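Local coordinates for agarase (Pseudoalteromonas fuliginea, PDB 6XJ9), which is a family 50 glycoside hydrolase, an agarase that probably cleaves the beta-1,4 linkages of agarose from marine red algae, at residues P448-I456 / T487-V495. Numbering follows the deposited sequence.
Sequences PYFANGWII and TVSVVAKEV
Thr487 OG1 meets segment 448-456 through one water. This water donates to Thr487 OG1 at 2.9 Å and also to Trp454 O, and it accepts from Ile456 N. The hydroxyl is held within its own helix too, by a hydrogen bond with Arg483 O. With OG1 beside the backbone N (chi1 -57°), the methyl CG2 is anti to that N and comes to 3.1 Å from Trp454 O. The side chain of Ile455 crosses that of Thr487 at about a right angle. A valine in place of Thr487 would probably leave the bridging water without its helix partner. Two further waters link Asn452 O and Glu494 OE1; one sits doubtfully close to OE1, and the other bonds Asn452 O weakly. The rest of the face is mostly apolar. Val491 CG2 sits 3.5 Å from Asn452 O and also touches Gly453 CA. Toward the start of the strand, Ala451 CB meets Val495 CG2 at 3.8 Å. Val495 CG2 also lies at the edge of the Tyr449 ring, near its plane. Strand 449-453 runs roughly antiparallel to the helix (149°) and pairs in parallel with strand 501-506, which follows the helix. This is a beta-alpha-beta arrangement, consistent with the (beta/alpha)8 barrel of GH50 enzymes.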
# COMPACT_ATOMS: atom_id res chain seq x y z
N PRO A 448 -3.21 -22.13 -18.32
CA PRO A 448 -4.18 -22.04 -19.42
C PRO A 448 -4.15 -20.62 -20.00
O PRO A 448 -3.71 -19.69 -19.33
CB PRO A 448 -5.55 -22.29 -18.74
CG PRO A 448 -5.20 -22.97 -17.44
CD PRO A 448 -3.86 -22.41 -17.03
N TYR A 449 -4.61 -20.49 -21.25
CA TYR A 449 -4.46 -19.25 -21.98
C TYR A 449 -5.68 -19.04 -22.88
O TYR A 449 -6.38 -19.98 -23.21
CB TYR A 449 -3.15 -19.24 -22.77
CG TYR A 449 -3.08 -20.25 -23.90
CD1 TYR A 449 -2.59 -21.53 -23.67
CD2 TYR A 449 -3.52 -19.93 -25.18
CE1 TYR A 449 -2.53 -22.46 -24.70
CE2 TYR A 449 -3.48 -20.86 -26.21
CZ TYR A 449 -2.97 -22.13 -25.97
OH TYR A 449 -2.90 -23.06 -26.98
N PHE A 450 -5.93 -17.77 -23.22
CA PHE A 450 -6.99 -17.39 -24.14
C PHE A 450 -6.33 -17.08 -25.48
O PHE A 450 -5.27 -16.47 -25.49
CB PHE A 450 -7.74 -16.19 -23.55
CG PHE A 450 -8.64 -16.56 -22.39
CD1 PHE A 450 -8.11 -16.92 -21.16
CD2 PHE A 450 -10.02 -16.63 -22.55
CE1 PHE A 450 -8.94 -17.30 -20.10
CE2 PHE A 450 -10.84 -17.00 -21.50
CZ PHE A 450 -10.30 -17.33 -20.28
N ALA A 451 -6.93 -17.56 -26.58
CA ALA A 451 -6.45 -17.27 -27.92
C ALA A 451 -7.35 -16.25 -28.60
O ALA A 451 -8.43 -15.92 -28.10
CB ALA A 451 -6.35 -18.55 -28.72
N ASN A 452 -6.90 -15.75 -29.75
CA ASN A 452 -7.59 -14.67 -30.44
C ASN A 452 -7.29 -14.74 -31.94
O ASN A 452 -6.25 -15.24 -32.35
CB ASN A 452 -7.16 -13.31 -29.90
CG ASN A 452 -5.76 -12.93 -30.33
OD1 ASN A 452 -4.77 -13.31 -29.69
ND2 ASN A 452 -5.66 -12.20 -31.42
N GLY A 453 -8.23 -14.21 -32.73
CA GLY A 453 -7.98 -13.84 -34.11
C GLY A 453 -8.75 -12.57 -34.48
O GLY A 453 -9.70 -12.21 -33.78
N TRP A 454 -8.28 -11.88 -35.53
CA TRP A 454 -8.94 -10.75 -36.15
C TRP A 454 -9.43 -11.19 -37.53
O TRP A 454 -8.63 -11.70 -38.30
CB TRP A 454 -7.96 -9.59 -36.36
CG TRP A 454 -7.26 -9.07 -35.15
CD1 TRP A 454 -5.99 -9.38 -34.73
CD2 TRP A 454 -7.76 -8.09 -34.23
NE1 TRP A 454 -5.69 -8.69 -33.59
CE2 TRP A 454 -6.76 -7.89 -33.26
CE3 TRP A 454 -8.97 -7.38 -34.12
CZ2 TRP A 454 -6.91 -6.99 -32.20
CZ3 TRP A 454 -9.12 -6.50 -33.07
CH2 TRP A 454 -8.11 -6.31 -32.12
N ILE A 455 -10.70 -10.93 -37.84
CA ILE A 455 -11.18 -11.16 -39.20
C ILE A 455 -10.94 -9.90 -40.03
O ILE A 455 -11.56 -8.85 -39.82
CB ILE A 455 -12.65 -11.63 -39.23
CG1 ILE A 455 -12.82 -12.93 -38.43
CG2 ILE A 455 -13.11 -11.80 -40.66
CD1 ILE A 455 -14.26 -13.39 -38.31
N ILE A 456 -10.00 -10.04 -40.97
CA ILE A 456 -9.53 -8.96 -41.82
C ILE A 456 -9.57 -9.47 -43.25
O ILE A 456 -9.32 -10.65 -43.48
CB ILE A 456 -8.10 -8.55 -41.41
CG1 ILE A 456 -8.02 -7.97 -40.00
CG2 ILE A 456 -7.46 -7.62 -42.44
CD1 ILE A 456 -8.85 -6.73 -39.76
N THR A 487 -9.38 -17.10 -40.97
CA THR A 487 -8.91 -16.58 -39.70
C THR A 487 -8.95 -17.68 -38.63
O THR A 487 -7.99 -17.89 -37.89
CB THR A 487 -9.74 -15.36 -39.27
OG1 THR A 487 -9.64 -14.41 -40.32
CG2 THR A 487 -9.28 -14.74 -37.96
N VAL A 488 -10.08 -18.38 -38.54
CA VAL A 488 -10.23 -19.31 -37.42
C VAL A 488 -9.28 -20.49 -37.63
O VAL A 488 -8.73 -21.03 -36.66
CB VAL A 488 -11.69 -19.73 -37.19
CG1 VAL A 488 -11.80 -20.85 -36.16
CG2 VAL A 488 -12.53 -18.53 -36.75
N SER A 489 -9.10 -20.87 -38.90
CA SER A 489 -8.14 -21.91 -39.28
C SER A 489 -6.73 -21.59 -38.78
O SER A 489 -6.03 -22.46 -38.28
CB SER A 489 -8.15 -22.13 -40.77
OG SER A 489 -7.36 -23.27 -41.07
N VAL A 490 -6.31 -20.33 -38.91
CA VAL A 490 -4.99 -19.93 -38.45
C VAL A 490 -4.90 -20.13 -36.94
O VAL A 490 -3.91 -20.65 -36.44
CB VAL A 490 -4.64 -18.48 -38.84
CG1 VAL A 490 -3.43 -17.98 -38.06
CG2 VAL A 490 -4.37 -18.34 -40.33
N VAL A 491 -5.93 -19.68 -36.21
CA VAL A 491 -5.96 -19.88 -34.77
C VAL A 491 -5.82 -21.36 -34.46
O VAL A 491 -5.05 -21.74 -33.58
CB VAL A 491 -7.23 -19.27 -34.13
CG1 VAL A 491 -7.28 -19.51 -32.63
CG2 VAL A 491 -7.34 -17.79 -34.43
N ALA A 492 -6.58 -22.21 -35.18
CA ALA A 492 -6.57 -23.65 -34.93
C ALA A 492 -5.16 -24.22 -35.02
O ALA A 492 -4.79 -25.09 -34.25
CB ALA A 492 -7.50 -24.35 -35.90
N LYS A 493 -4.36 -23.72 -35.97
CA LYS A 493 -3.01 -24.21 -36.16
C LYS A 493 -2.07 -23.70 -35.06
O LYS A 493 -1.02 -24.30 -34.84
CB LYS A 493 -2.50 -23.85 -37.55
CG LYS A 493 -3.03 -24.75 -38.65
CD LYS A 493 -3.05 -24.09 -40.00
CE LYS A 493 -3.86 -24.87 -41.01
NZ LYS A 493 -3.29 -26.22 -41.22
N GLU A 494 -2.44 -22.61 -34.38
CA GLU A 494 -1.61 -22.12 -33.29
C GLU A 494 -1.90 -22.89 -32.02
O GLU A 494 -1.00 -23.11 -31.23
CB GLU A 494 -1.90 -20.65 -32.96
CG GLU A 494 -1.68 -19.70 -34.12
CD GLU A 494 -2.03 -18.28 -33.74
OE1 GLU A 494 -3.17 -18.05 -33.29
OE2 GLU A 494 -1.16 -17.43 -33.88
N VAL A 495 -3.18 -23.28 -31.84
CA VAL A 495 -3.67 -23.84 -30.59
C VAL A 495 -3.42 -25.35 -30.59
O VAL A 495 -3.20 -25.94 -29.54
CB VAL A 495 -5.15 -23.49 -30.34
CG1 VAL A 495 -5.78 -24.39 -29.28
CG2 VAL A 495 -5.34 -22.02 -29.95
O HOH W 1 -4.20 -16.89 -31.28
O HOH W 2 -4.34 -15.85 -35.10
O HOH W 3 -8.07 -12.14 -41.06